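Local coordinates for p-47 protein (Clostridium botulinum E1 str. 'BoNT E Beluga', PDB 5WIX) that is of unknown function but resembles bactericidal/permeability-increasing protein in its tulip-domain topology, a likeness consistent with, though not proof of, binding of lipids or other hydrophobic ligands, at residues W23-G28 / C206-V211; K81-E86 / G100-L105; N117-E122 / N177-I182; I172-N177 / D405-N410; N398-I403 / S415-I420. All blocks are in the same frame, centred on the assembly; numbering follows the deposited sequence.

Contacts 1, 4 and 5 are buried, contact 2 is partly so, and contact 3 lies at the surface. Contacts 2, 3 and 4 reach one large curled antiparallel sheet, and contacts 3 and 4 share N177 at the end of strand 174-177. Contacts 1 and 5 reach a second, six-strand sheet. The two sheets meet where Y27 of contact 1 packs on I406, V407 and W409 of contact 4. Backbone bonds flanked by apolar side chains dominate contacts 1, 2 and 4, whereas contact 3 has one weak bond and a methyl over an imidazole. Contact 5, a helix against a strand, is mainly apolar. Contact 2 stands apart, its centre about 28 to 37 Å from the centres of the others.

Contact 1 (W23-G28 / C206-V211); sequences WDIVYG and CILSVV
D24 and I25 both face L208, a classic beta bulge in which a single carbonyl serves two amides. L208 O accepts from D24 N at 3.0 Å, nearly end-on to the carbonyl, and from I25 N at 3.2 Å, whose donor stands 41° out of the carbonyl plane. Beyond the bulge the pairing is regular and antiparallel, the short strands running 163° apart: I25 and L208 form one hydrogen-bonded pair, Y27 and C206 the next, with Y27 N to C206 O and C206 N to Y27 O both 2.8 Å.

On one face of the pair, I207 CG2 sits over the face of the W23 indole, 3.6 Å from the centroid of its five-membered ring, while also touching V26 CG2. W23 CG turns away from its own carbonyl carbon (chi1 -78°), which lays the ring across I207 at about a right angle; its NE1 bonds to S220 O. On the other face, which Y27 and C206 share, the side chains of L208 and I25 lie side by side, pointing the same way. D24 OD2 adds a weak bond from V210 N.

The doubly used L208 O leaves both bulge amides paired in a buried setting. All ten touching residues are buried, and the apolar groups on the two faces probably limit the access of water to these backbone bonds.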
# COMPACT_ATOMS: atom_id res chain seq x y z
N TRP A 23 2.99 -5.91 -8.00
CA TRP A 23 2.83 -6.28 -6.59
C TRP A 23 1.46 -5.90 -6.06
O TRP A 23 0.75 -5.10 -6.68
CB TRP A 23 3.93 -5.61 -5.77
CG TRP A 23 5.23 -6.31 -5.90
CD1 TRP A 23 6.18 -6.10 -6.85
CD2 TRP A 23 5.74 -7.34 -5.05
NE1 TRP A 23 7.25 -6.93 -6.64
CE2 TRP A 23 7.00 -7.70 -5.54
CE3 TRP A 23 5.24 -7.97 -3.91
CZ2 TRP A 23 7.78 -8.68 -4.93
CZ3 TRP A 23 6.02 -8.95 -3.31
CH2 TRP A 23 7.27 -9.29 -3.82
N ASP A 24 1.07 -6.45 -4.90
CA ASP A 24 -0.31 -6.26 -4.41
C ASP A 24 -0.52 -5.06 -3.48
O ASP A 24 -1.43 -4.24 -3.68
CB ASP A 24 -0.80 -7.51 -3.66
CG ASP A 24 -1.41 -8.53 -4.59
OD1 ASP A 24 -2.00 -8.13 -5.62
OD2 ASP A 24 -1.28 -9.74 -4.27
N ILE A 25 0.29 -4.99 -2.44
CA ILE A 25 0.31 -3.83 -1.56
C ILE A 25 1.77 -3.50 -1.31
O ILE A 25 2.56 -4.39 -1.00
CB ILE A 25 -0.42 -4.10 -0.23
CG1 ILE A 25 -1.90 -4.32 -0.46
CG2 ILE A 25 -0.22 -2.94 0.72
CD1 ILE A 25 -2.70 -4.41 0.82
N VAL A 26 2.13 -2.23 -1.48
CA VAL A 26 3.50 -1.80 -1.26
C VAL A 26 3.51 -0.76 -0.14
O VAL A 26 2.70 0.18 -0.18
CB VAL A 26 4.11 -1.22 -2.55
CG1 VAL A 26 5.56 -0.79 -2.34
CG2 VAL A 26 4.00 -2.22 -3.68
N TYR A 27 4.38 -0.94 0.85
CA TYR A 27 4.57 0.07 1.92
C TYR A 27 5.91 0.77 1.78
O TYR A 27 6.87 0.17 1.29
CB TYR A 27 4.47 -0.57 3.30
CG TYR A 27 3.29 -1.49 3.44
CD1 TYR A 27 2.07 -1.03 3.91
CD2 TYR A 27 3.41 -2.82 3.10
CE1 TYR A 27 0.98 -1.87 4.04
CE2 TYR A 27 2.35 -3.67 3.21
CZ TYR A 27 1.13 -3.21 3.69
OH TYR A 27 0.06 -4.08 3.80
N GLY A 28 5.99 2.02 2.25
CA GLY A 28 7.23 2.78 2.15
C GLY A 28 7.46 3.84 3.22
O GLY A 28 6.51 4.45 3.73
N CYS A 206 8.85 -1.79 1.62
CA CYS A 206 8.54 -3.19 1.82
C CYS A 206 7.35 -3.62 0.94
O CYS A 206 6.29 -2.99 0.96
CB CYS A 206 8.28 -3.42 3.30
SG CYS A 206 7.97 -5.11 3.72
N ILE A 207 7.53 -4.69 0.17
CA ILE A 207 6.57 -5.09 -0.85
C ILE A 207 5.83 -6.41 -0.50
O ILE A 207 6.46 -7.33 0.02
CB ILE A 207 7.28 -5.27 -2.22
CG1 ILE A 207 8.68 -4.68 -2.19
CG2 ILE A 207 6.54 -4.56 -3.31
CD1 ILE A 207 9.37 -4.82 -3.53
N LEU A 208 4.52 -6.50 -0.78
CA LEU A 208 3.77 -7.74 -0.50
C LEU A 208 2.76 -8.20 -1.54
O LEU A 208 2.29 -7.44 -2.40
CB LEU A 208 3.00 -7.62 0.84
CG LEU A 208 1.72 -6.77 0.99
CD1 LEU A 208 0.52 -7.36 0.30
CD2 LEU A 208 1.37 -6.61 2.44
N SER A 209 2.39 -9.47 -1.38
CA SER A 209 1.25 -10.10 -2.01
C SER A 209 0.31 -10.61 -0.91
O SER A 209 0.73 -11.37 -0.04
CB SER A 209 1.69 -11.26 -2.90
OG SER A 209 2.46 -10.77 -3.98
N VAL A 210 -0.97 -10.25 -0.97
CA VAL A 210 -1.89 -10.62 0.11
C VAL A 210 -2.73 -11.87 -0.16
O VAL A 210 -3.44 -11.95 -1.17
CB VAL A 210 -2.83 -9.45 0.47
CG1 VAL A 210 -2.03 -8.26 0.98
CG2 VAL A 210 -3.67 -9.06 -0.74
N VAL A 211 -2.64 -12.83 0.75
CA VAL A 211 -3.44 -14.06 0.70
C VAL A 211 -2.98 -14.99 -0.42
O VAL A 211 -2.59 -16.14 -0.18
CB VAL A 211 -4.94 -13.75 0.51
CG1 VAL A 211 -5.74 -15.04 0.44
CG2 VAL A 211 -5.44 -12.86 1.64

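Contact 2 (K81-E86 / G100-L105); sequences KIFIKE and GVIPIL
The antiparallel pairing of strand 78-85 with strand 104-113, part of the large curled sheet of this tulip-like fold, begins here with K81 and I104 as its one bridge, a non-hydrogen-bonded pair, and runs on into the irregular chain 100-103. The end-to-end directions of 81-85 and 100-105 differ by 152°, a roughly antiparallel course. Three backbone bonds mark the register. I82 N gives a nearly straight bond of 2.9 Å to P103 O; I84 N reaches V101 O at a weak 3.4 Å; and G100 N donates to I84 O at 3.0 Å, standing 53° out of the carbonyl plane. P103 has no amide hydrogen to return to I82 O, and that oxygen instead meets I102 CA in a C-H...O contact of 3.2 Å.

The side chains divide between two faces. I82 CB touches P103 CG, and its CG1 meets L105 CD1 at 3.5 Å, the two chains crossing at about a right angle. I82 CG1 points away from its own carbonyl carbon (chi1 -49°), which brings it to that leucine methyl. On the other face I102 spans two neighbours, CG2 against K81 CG at 3.6 Å and CD1 beside F83 CD1 at 4.1 Å.

Strand 58-70 flanks 81-86 on its other edge: F64 packs against I82 and M62 against I84, while L142 and F162, from loops, cover I104 and L105.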
# COMPACT_ATOMS: atom_id res chain seq x y z
N LYS A 81 26.18 4.80 6.97
CA LYS A 81 27.34 5.55 7.42
C LYS A 81 27.53 5.33 8.93
O LYS A 81 26.60 5.53 9.71
CB LYS A 81 27.13 7.04 7.09
CG LYS A 81 28.37 7.90 7.03
CD LYS A 81 28.03 9.34 6.59
CE LYS A 81 27.61 9.42 5.12
NZ LYS A 81 27.90 10.77 4.54
N ILE A 82 28.71 4.89 9.34
CA ILE A 82 28.98 4.63 10.75
C ILE A 82 29.88 5.73 11.35
O ILE A 82 31.01 5.93 10.92
CB ILE A 82 29.66 3.26 10.94
CG1 ILE A 82 28.89 2.18 10.18
CG2 ILE A 82 29.71 2.88 12.39
CD1 ILE A 82 27.46 2.11 10.58
N PHE A 83 29.36 6.45 12.35
CA PHE A 83 30.15 7.48 13.01
C PHE A 83 30.68 6.95 14.35
O PHE A 83 29.90 6.72 15.28
CB PHE A 83 29.32 8.75 13.28
CG PHE A 83 28.80 9.44 12.03
CD1 PHE A 83 29.24 10.71 11.70
CD2 PHE A 83 27.84 8.84 11.23
CE1 PHE A 83 28.75 11.37 10.58
CE2 PHE A 83 27.35 9.49 10.10
CZ PHE A 83 27.80 10.75 9.78
N ILE A 84 31.99 6.75 14.44
CA ILE A 84 32.60 6.41 15.72
C ILE A 84 33.06 7.70 16.36
O ILE A 84 33.55 8.58 15.66
CB ILE A 84 33.78 5.44 15.54
CG1 ILE A 84 33.53 4.52 14.34
CG2 ILE A 84 34.03 4.67 16.83
CD1 ILE A 84 34.45 3.33 14.25
N LYS A 85 32.89 7.84 17.67
CA LYS A 85 33.40 9.05 18.33
C LYS A 85 34.35 8.71 19.48
O LYS A 85 34.98 9.60 20.05
CB LYS A 85 32.24 9.92 18.83
CG LYS A 85 32.53 11.41 18.74
CD LYS A 85 31.61 12.12 17.75
CE LYS A 85 31.99 13.60 17.60
NZ LYS A 85 30.93 14.39 16.90
N GLU A 86 34.46 7.43 19.79
CA GLU A 86 35.45 6.94 20.75
C GLU A 86 35.77 5.50 20.41
O GLU A 86 34.90 4.76 19.95
CB GLU A 86 34.94 7.04 22.19
CG GLU A 86 36.00 6.70 23.25
CD GLU A 86 35.42 6.44 24.63
OE1 GLU A 86 34.36 7.02 24.96
OE2 GLU A 86 36.02 5.64 25.38
N GLY A 100 36.46 9.18 15.53
CA GLY A 100 36.22 10.02 14.38
C GLY A 100 36.26 9.36 13.01
O GLY A 100 35.90 9.99 12.02
N VAL A 101 36.71 8.10 12.94
CA VAL A 101 36.69 7.37 11.67
C VAL A 101 35.25 7.08 11.25
O VAL A 101 34.38 6.78 12.08
CB VAL A 101 37.47 6.05 11.73
CG1 VAL A 101 38.00 5.70 10.34
CG2 VAL A 101 38.61 6.16 12.70
N ILE A 102 34.98 7.18 9.95
CA ILE A 102 33.62 7.03 9.48
C ILE A 102 33.53 6.00 8.35
O ILE A 102 33.61 6.35 7.16
CB ILE A 102 33.05 8.38 9.02
CG1 ILE A 102 33.26 9.43 10.11
CG2 ILE A 102 31.57 8.24 8.70
CD1 ILE A 102 32.81 10.81 9.73
N PRO A 103 33.38 4.72 8.73
CA PRO A 103 33.25 3.62 7.77
C PRO A 103 31.88 3.58 7.13
O PRO A 103 30.89 4.06 7.69
CB PRO A 103 33.48 2.37 8.63
CG PRO A 103 33.21 2.78 10.03
CD PRO A 103 33.49 4.25 10.12
N ILE A 104 31.82 3.00 5.94
CA ILE A 104 30.55 2.85 5.26
C ILE A 104 30.31 1.39 4.91
O ILE A 104 31.08 0.76 4.17
CB ILE A 104 30.50 3.71 4.00
CG1 ILE A 104 30.59 5.19 4.38
CG2 ILE A 104 29.24 3.41 3.21
CD1 ILE A 104 30.21 6.15 3.27
N LEU A 105 29.22 0.88 5.47
CA LEU A 105 28.86 -0.52 5.36
C LEU A 105 27.61 -0.71 4.52
O LEU A 105 26.83 0.22 4.33
CB LEU A 105 28.62 -1.12 6.74
CG LEU A 105 29.69 -0.73 7.76
CD1 LEU A 105 29.29 -1.11 9.18
CD2 LEU A 105 30.96 -1.43 7.34

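Contact 3 (N117-E122 / N177-I182); sequences NPHIKE and NVTSNI
H119 and V178 face each other where the chain enters strand 120-125 and where it leaves strand 174-177, and the regular pairing frays here. I120 and N177 still make an antiparallel non-hydrogen-bonded pair, their CA atoms 4.6 Å apart. One residue further out, V178 N reaches H119 O at 3.1 Å, a weak bond because the angle at the hydrogen is only 125°. A type I beta turn from N117 to I120, closed by I120 N to N117 O at 2.9 Å, leads the first segment into its strand. The second segment departs through T179, whose phi and psi are both positive, in the left-handed helical region, and turn the chain away.

Among the side chains, H119 and T179 carry the contact. T179 CG2 lies over one face of the imidazole, 3.8 Å from the ring centroid and 25° off its normal, displaced toward the rim near H119 CD2. The methyl lies opposite its own carbonyl carbon about the CA-CB bond, while T179 OG1 bonds to the O of its neighbour V178 and passes close to H119 CB; the two side chains cross at about a right angle. On the other side of the backbone pair, I120 CG1 and CD1 rest against the N177 amide group. K121 CG approaches V178 CG2 only loosely, at 4.4 Å. Just after T179, S180 OG bonds to D405 OD2 and to N186 OD1, tying the departing loop to its surroundings.

The interactions across this surface contact are few and weak: the bent backbone bond and the offset methyl-imidazole contact imply a loosely defined strand end.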
# COMPACT_ATOMS: atom_id res chain seq x y z
N ASN A 117 3.75 -11.99 20.17
CA ASN A 117 2.79 -12.46 19.17
C ASN A 117 3.52 -12.91 17.90
O ASN A 117 3.97 -12.07 17.12
CB ASN A 117 1.77 -11.37 18.84
N PRO A 118 3.64 -14.24 17.69
CA PRO A 118 4.32 -14.79 16.51
C PRO A 118 3.64 -14.42 15.18
O PRO A 118 4.29 -14.50 14.14
CB PRO A 118 4.25 -16.31 16.74
CG PRO A 118 3.18 -16.51 17.74
CD PRO A 118 3.21 -15.30 18.62
N HIS A 119 2.38 -14.01 15.23
CA HIS A 119 1.67 -13.55 14.04
C HIS A 119 2.10 -12.14 13.63
O HIS A 119 1.74 -11.66 12.55
CB HIS A 119 0.17 -13.61 14.26
CG HIS A 119 -0.43 -14.94 13.95
ND1 HIS A 119 0.31 -15.96 13.37
CD2 HIS A 119 -1.67 -15.44 14.13
CE1 HIS A 119 -0.46 -17.02 13.20
NE2 HIS A 119 -1.67 -16.73 13.66
N ILE A 120 2.87 -11.49 14.49
CA ILE A 120 3.52 -10.23 14.15
C ILE A 120 4.97 -10.50 13.79
O ILE A 120 5.77 -10.85 14.65
CB ILE A 120 3.44 -9.22 15.32
CG1 ILE A 120 2.02 -8.66 15.42
CG2 ILE A 120 4.46 -8.09 15.14
CD1 ILE A 120 1.85 -7.59 16.48
N LYS A 121 5.31 -10.36 12.51
CA LYS A 121 6.69 -10.54 12.06
C LYS A 121 7.42 -9.20 12.16
O LYS A 121 6.83 -8.14 11.93
CB LYS A 121 6.74 -11.11 10.64
CG LYS A 121 5.79 -12.29 10.39
CD LYS A 121 5.96 -13.42 11.42
CE LYS A 121 5.16 -14.67 11.04
NZ LYS A 121 5.69 -15.36 9.83
N GLU A 122 8.70 -9.25 12.49
CA GLU A 122 9.44 -8.05 12.91
C GLU A 122 10.72 -7.81 12.09
O GLU A 122 11.53 -8.71 11.91
CB GLU A 122 9.77 -8.16 14.40
CG GLU A 122 10.52 -6.99 14.97
CD GLU A 122 10.67 -7.09 16.48
OE1 GLU A 122 9.74 -7.61 17.14
OE2 GLU A 122 11.72 -6.66 17.00
N ASN A 177 2.26 -6.91 10.60
CA ASN A 177 1.17 -7.64 11.21
C ASN A 177 0.43 -8.53 10.22
O ASN A 177 -0.41 -8.05 9.46
CB ASN A 177 0.18 -6.64 11.84
CG ASN A 177 -0.62 -7.23 12.99
OD1 ASN A 177 -0.80 -8.44 13.09
ND2 ASN A 177 -1.11 -6.35 13.85
N VAL A 178 0.74 -9.83 10.19
CA VAL A 178 -0.17 -10.76 9.54
C VAL A 178 -1.30 -10.98 10.54
O VAL A 178 -1.11 -10.77 11.74
CB VAL A 178 0.47 -12.11 9.15
CG1 VAL A 178 -0.47 -12.90 8.23
CG2 VAL A 178 1.83 -11.89 8.49
N THR A 179 -2.46 -11.40 10.06
CA THR A 179 -3.62 -11.63 10.91
C THR A 179 -4.03 -10.35 11.66
O THR A 179 -4.08 -10.31 12.90
CB THR A 179 -3.38 -12.79 11.92
OG1 THR A 179 -2.43 -12.38 12.92
CG2 THR A 179 -2.86 -14.03 11.20
N SER A 180 -4.31 -9.30 10.89
CA SER A 180 -4.88 -8.06 11.40
C SER A 180 -6.41 -8.10 11.29
O SER A 180 -6.97 -9.00 10.66
CB SER A 180 -4.34 -6.87 10.64
OG SER A 180 -4.75 -6.93 9.28
N ASN A 181 -7.08 -7.12 11.88
CA ASN A 181 -8.54 -7.11 11.83
C ASN A 181 -9.06 -6.89 10.42
O ASN A 181 -10.21 -7.23 10.11
CB ASN A 181 -9.10 -6.04 12.77
CG ASN A 181 -8.97 -6.42 14.24
OD1 ASN A 181 -9.87 -7.04 14.81
ND2 ASN A 181 -7.86 -6.04 14.85
N ILE A 182 -8.22 -6.31 9.56
CA ILE A 182 -8.57 -6.14 8.15
C ILE A 182 -7.95 -7.25 7.31
O ILE A 182 -6.76 -7.22 7.01
CB ILE A 182 -8.14 -4.78 7.59
CG1 ILE A 182 -8.60 -3.65 8.50
CG2 ILE A 182 -8.68 -4.59 6.18
CD1 ILE A 182 -7.99 -2.31 8.16

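Contact 4 (I172-N177 / D405-N410); sequences IFASLN and DIVNWN
N408 O is gripped from S175 by two donors: the amide N at 2.9 Å, tilted 25° from the carbonyl plane, and the hydroxyl OG at a weak 3.5 Å. S175 OG occupies the position between its own backbone N and carbonyl carbon (chi1 70°), which brings it alongside N408, near its CB. The same two residues also bond in reverse, N408 N to S175 O at 3.0 Å with the donor in the carbonyl plane, and so complete a hydrogen-bonded antiparallel pair. N177 N to I406 O, also 3.0 Å, continues the ladder on one side. On the other side N410 N reaches F173 O at 2.9 Å from well above the carbonyl plane; the positive phi and psi of N410 mark where the chain leaves the strand. The axes of 174-177 and 407-409 run 171° apart, nearly antiparallel.

On one face of the pair, A174, L176, V407 and W409 come together. A174 CB comes obliquely to W409 CE3 and lies 4.1 Å from V407 CG1, while that valine methyl covers part of a face of the indole. L176 CD1 meets V407 CG2 at 3.9 Å, and L176 CG lies beside I406 CG2. Y27, from the facing sheet, packs on I406, V407 and W409, whereas P187 and F190 close over L176. N410 OD1 is held by Y171 OH.

The N-H and C=O groups named here pair across chain portions more than 220 residues apart, while strand 174-177 bonds strand 120-125 by its other edge; the apolar face meets the six-strand sheet through aliphatic and aromatic groups.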
# COMPACT_ATOMS: atom_id res chain seq x y z
N ILE A 172 14.07 -2.12 15.85
CA ILE A 172 12.93 -2.56 15.06
C ILE A 172 12.59 -1.57 13.96
O ILE A 172 11.97 -0.54 14.23
CB ILE A 172 11.70 -2.72 15.92
CG1 ILE A 172 12.04 -3.43 17.23
CG2 ILE A 172 10.63 -3.45 15.14
CD1 ILE A 172 10.89 -3.43 18.24
N PHE A 173 12.97 -1.89 12.73
CA PHE A 173 12.74 -0.98 11.62
C PHE A 173 11.27 -0.87 11.23
O PHE A 173 10.84 0.16 10.71
CB PHE A 173 13.55 -1.42 10.40
CG PHE A 173 15.01 -1.07 10.50
CD1 PHE A 173 15.40 0.25 10.57
CD2 PHE A 173 15.97 -2.06 10.50
CE1 PHE A 173 16.73 0.57 10.65
CE2 PHE A 173 17.30 -1.74 10.59
CZ PHE A 173 17.68 -0.42 10.66
N ALA A 174 10.52 -1.93 11.47
CA ALA A 174 9.09 -1.93 11.18
C ALA A 174 8.43 -3.14 11.79
O ALA A 174 9.00 -4.24 11.79
CB ALA A 174 8.84 -1.89 9.68
N SER A 175 7.23 -2.95 12.32
CA SER A 175 6.41 -4.07 12.74
C SER A 175 5.50 -4.42 11.58
O SER A 175 4.93 -3.54 10.93
CB SER A 175 5.61 -3.75 14.00
OG SER A 175 4.59 -2.80 13.74
N LEU A 176 5.42 -5.71 11.28
CA LEU A 176 4.54 -6.18 10.24
C LEU A 176 3.54 -7.18 10.81
O LEU A 176 3.94 -8.18 11.43
CB LEU A 176 5.32 -6.79 9.09
CG LEU A 176 4.42 -7.11 7.90
CD1 LEU A 176 5.17 -6.95 6.59
CD2 LEU A 176 3.83 -8.51 8.03
N ASN A 177 2.26 -6.91 10.60
CA ASN A 177 1.17 -7.64 11.21
C ASN A 177 0.43 -8.53 10.22
O ASN A 177 -0.41 -8.05 9.46
CB ASN A 177 0.18 -6.64 11.84
CG ASN A 177 -0.62 -7.23 12.99
OD1 ASN A 177 -0.80 -8.44 13.09
ND2 ASN A 177 -1.11 -6.35 13.85
N ASP A 405 -2.51 -0.45 9.69
CA ASP A 405 -3.02 -1.80 9.93
C ASP A 405 -1.94 -2.87 9.84
O ASP A 405 -1.73 -3.66 10.77
CB ASP A 405 -4.15 -2.12 8.94
CG ASP A 405 -4.90 -3.41 9.29
OD1 ASP A 405 -5.66 -3.40 10.29
OD2 ASP A 405 -4.76 -4.40 8.56
N ILE A 406 -1.24 -2.89 8.71
CA ILE A 406 -0.23 -3.92 8.51
C ILE A 406 1.19 -3.46 8.91
O ILE A 406 1.77 -4.00 9.87
CB ILE A 406 -0.24 -4.39 7.06
CG1 ILE A 406 -1.65 -4.84 6.71
CG2 ILE A 406 0.71 -5.53 6.89
CD1 ILE A 406 -2.15 -5.92 7.62
N VAL A 407 1.74 -2.47 8.22
CA VAL A 407 3.09 -2.03 8.55
C VAL A 407 3.11 -0.73 9.33
O VAL A 407 2.63 0.30 8.85
CB VAL A 407 3.97 -1.84 7.30
CG1 VAL A 407 5.31 -1.31 7.70
CG2 VAL A 407 4.14 -3.15 6.56
N ASN A 408 3.66 -0.80 10.53
CA ASN A 408 3.99 0.38 11.32
C ASN A 408 5.48 0.54 11.34
O ASN A 408 6.20 -0.27 11.93
CB ASN A 408 3.47 0.27 12.75
CG ASN A 408 2.00 -0.07 12.81
OD1 ASN A 408 1.15 0.79 12.63
ND2 ASN A 408 1.70 -1.33 13.07
N TRP A 409 5.98 1.57 10.67
CA TRP A 409 7.42 1.80 10.62
C TRP A 409 7.95 2.27 11.97
O TRP A 409 7.42 3.22 12.56
CB TRP A 409 7.77 2.81 9.55
CG TRP A 409 7.40 2.36 8.19
CD1 TRP A 409 6.30 2.73 7.47
CD2 TRP A 409 8.13 1.44 7.37
NE1 TRP A 409 6.31 2.10 6.25
CE2 TRP A 409 7.42 1.31 6.16
CE3 TRP A 409 9.33 0.74 7.52
CZ2 TRP A 409 7.85 0.49 5.12
CZ3 TRP A 409 9.76 -0.08 6.50
CH2 TRP A 409 9.03 -0.20 5.31
N ASN A 410 9.00 1.59 12.43
CA ASN A 410 9.64 1.89 13.71
C ASN A 410 8.71 1.64 14.88
O ASN A 410 8.80 2.33 15.90
CB ASN A 410 10.13 3.33 13.76
CG ASN A 410 11.06 3.66 12.61
OD1 ASN A 410 12.24 3.29 12.63
ND2 ASN A 410 10.55 4.38 11.62

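Contact 5 (N398-I403 / S415-I420); sequences NFTDII and SEVTNI
Over one face of the F399 ring lies I420 CD1, 3.8 Å from the ring centroid and 24° off its normal, a CH-pi contact. The methyl is 3.5 Å above the plane and displaced toward the CG-CD2 side of the rim. Side chains of V349 and I428, from other strands, also touch the phenylalanine. F399 CG is set opposite its own carbonyl carbon (chi1 -65°), a setting that carries the ring to I420 CD1, and F399 and I420 cross at about a right angle.

Helix 399-403 lies across strand 416-420, their axes 96° apart and 8.8 Å at closest approach. The strand is an outermost member of the six-strand antiparallel sheet, and a classic bulge, with T418 and N419 both facing Q429, shifts its alternation: V417 and I420, three residues apart, both point at the helix.

V417 makes the second half of the contact through one methyl. Its CG2 sits 3.5 Å from T400 OG1, the two side chains sliding past each other in opposite directions, and at the longer distance of 4.5 Å it faces I403 CG2. At the start of the helix N398 occupies the N-cap position, its OD1 accepting a weak bond of 3.3 Å from D401 N. The backbone bond from I403 N to F399 O, 2.9 Å, spans the turn that presents both residues to the strand. I402, on another side of the helix, packs against I182 and M185.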
# COMPACT_ATOMS: atom_id res chain seq x y z
N ASN A 398 -11.94 3.78 7.52
CA ASN A 398 -11.05 4.61 8.29
C ASN A 398 -9.66 4.42 7.70
O ASN A 398 -9.01 3.41 7.96
CB ASN A 398 -11.09 4.24 9.76
CG ASN A 398 -10.27 5.18 10.62
OD1 ASN A 398 -9.49 5.99 10.10
ND2 ASN A 398 -10.43 5.08 11.94
N PHE A 399 -9.21 5.37 6.90
CA PHE A 399 -7.95 5.19 6.18
C PHE A 399 -6.75 5.27 7.11
O PHE A 399 -5.74 4.61 6.89
CB PHE A 399 -7.82 6.20 5.06
CG PHE A 399 -8.85 6.02 4.00
CD1 PHE A 399 -8.78 4.94 3.14
CD2 PHE A 399 -9.92 6.90 3.89
CE1 PHE A 399 -9.72 4.76 2.17
CE2 PHE A 399 -10.86 6.73 2.92
CZ PHE A 399 -10.77 5.66 2.06
N THR A 400 -6.88 6.07 8.15
CA THR A 400 -5.86 6.07 9.19
C THR A 400 -5.71 4.67 9.78
O THR A 400 -4.59 4.22 10.04
CB THR A 400 -6.21 7.04 10.32
OG1 THR A 400 -6.32 8.37 9.79
CG2 THR A 400 -5.15 6.99 11.39
N ASP A 401 -6.84 3.97 9.95
CA ASP A 401 -6.79 2.60 10.44
C ASP A 401 -6.05 1.73 9.43
O ASP A 401 -5.26 0.86 9.81
CB ASP A 401 -8.21 2.07 10.70
CG ASP A 401 -8.73 2.42 12.08
OD1 ASP A 401 -8.03 3.13 12.83
OD2 ASP A 401 -9.86 1.98 12.41
N ILE A 402 -6.30 2.00 8.15
CA ILE A 402 -5.74 1.19 7.06
C ILE A 402 -4.23 1.35 6.93
O ILE A 402 -3.52 0.37 6.77
CB ILE A 402 -6.39 1.53 5.71
CG1 ILE A 402 -7.72 0.78 5.55
CG2 ILE A 402 -5.44 1.17 4.54
CD1 ILE A 402 -8.54 1.21 4.33
N ILE A 403 -3.74 2.58 6.98
CA ILE A 403 -2.32 2.74 6.77
C ILE A 403 -1.61 2.10 7.97
O ILE A 403 -0.63 1.37 7.79
CB ILE A 403 -1.91 4.23 6.56
CG1 ILE A 403 -0.50 4.32 5.98
CG2 ILE A 403 -2.05 5.06 7.84
CD1 ILE A 403 -0.18 5.65 5.35
N SER A 415 0.05 9.62 12.85
CA SER A 415 -0.90 10.56 13.42
C SER A 415 -1.85 11.16 12.40
O SER A 415 -3.06 11.18 12.62
CB SER A 415 -0.16 11.69 14.14
OG SER A 415 0.46 11.20 15.32
N GLU A 416 -1.32 11.66 11.29
CA GLU A 416 -2.17 12.34 10.31
C GLU A 416 -1.93 11.81 8.90
O GLU A 416 -0.80 11.62 8.48
CB GLU A 416 -1.95 13.86 10.36
N VAL A 417 -3.03 11.55 8.19
CA VAL A 417 -2.99 11.17 6.78
C VAL A 417 -2.95 12.43 5.92
O VAL A 417 -3.81 13.31 6.05
CB VAL A 417 -4.22 10.30 6.40
CG1 VAL A 417 -4.30 10.10 4.89
CG2 VAL A 417 -4.16 8.95 7.10
N THR A 418 -1.96 12.54 5.04
CA THR A 418 -1.72 13.80 4.34
C THR A 418 -2.36 13.89 2.96
O THR A 418 -2.68 14.98 2.48
CB THR A 418 -0.24 14.06 4.20
OG1 THR A 418 0.37 12.94 3.53
CG2 THR A 418 0.36 14.23 5.58
N ASN A 419 -2.51 12.74 2.30
CA ASN A 419 -3.21 12.71 1.03
C ASN A 419 -3.62 11.31 0.62
O ASN A 419 -3.04 10.31 1.06
CB ASN A 419 -2.36 13.33 -0.08
CG ASN A 419 -3.21 13.88 -1.22
OD1 ASN A 419 -4.35 14.29 -1.01
ND2 ASN A 419 -2.65 13.90 -2.43
N ILE A 420 -4.64 11.25 -0.23
CA ILE A 420 -5.11 10.01 -0.81
C ILE A 420 -5.17 10.21 -2.32
O ILE A 420 -5.67 11.25 -2.80
CB ILE A 420 -6.48 9.62 -0.21
CG1 ILE A 420 -6.30 9.37 1.30
CG2 ILE A 420 -7.10 8.45 -0.98
CD1 ILE A 420 -7.40 8.61 1.99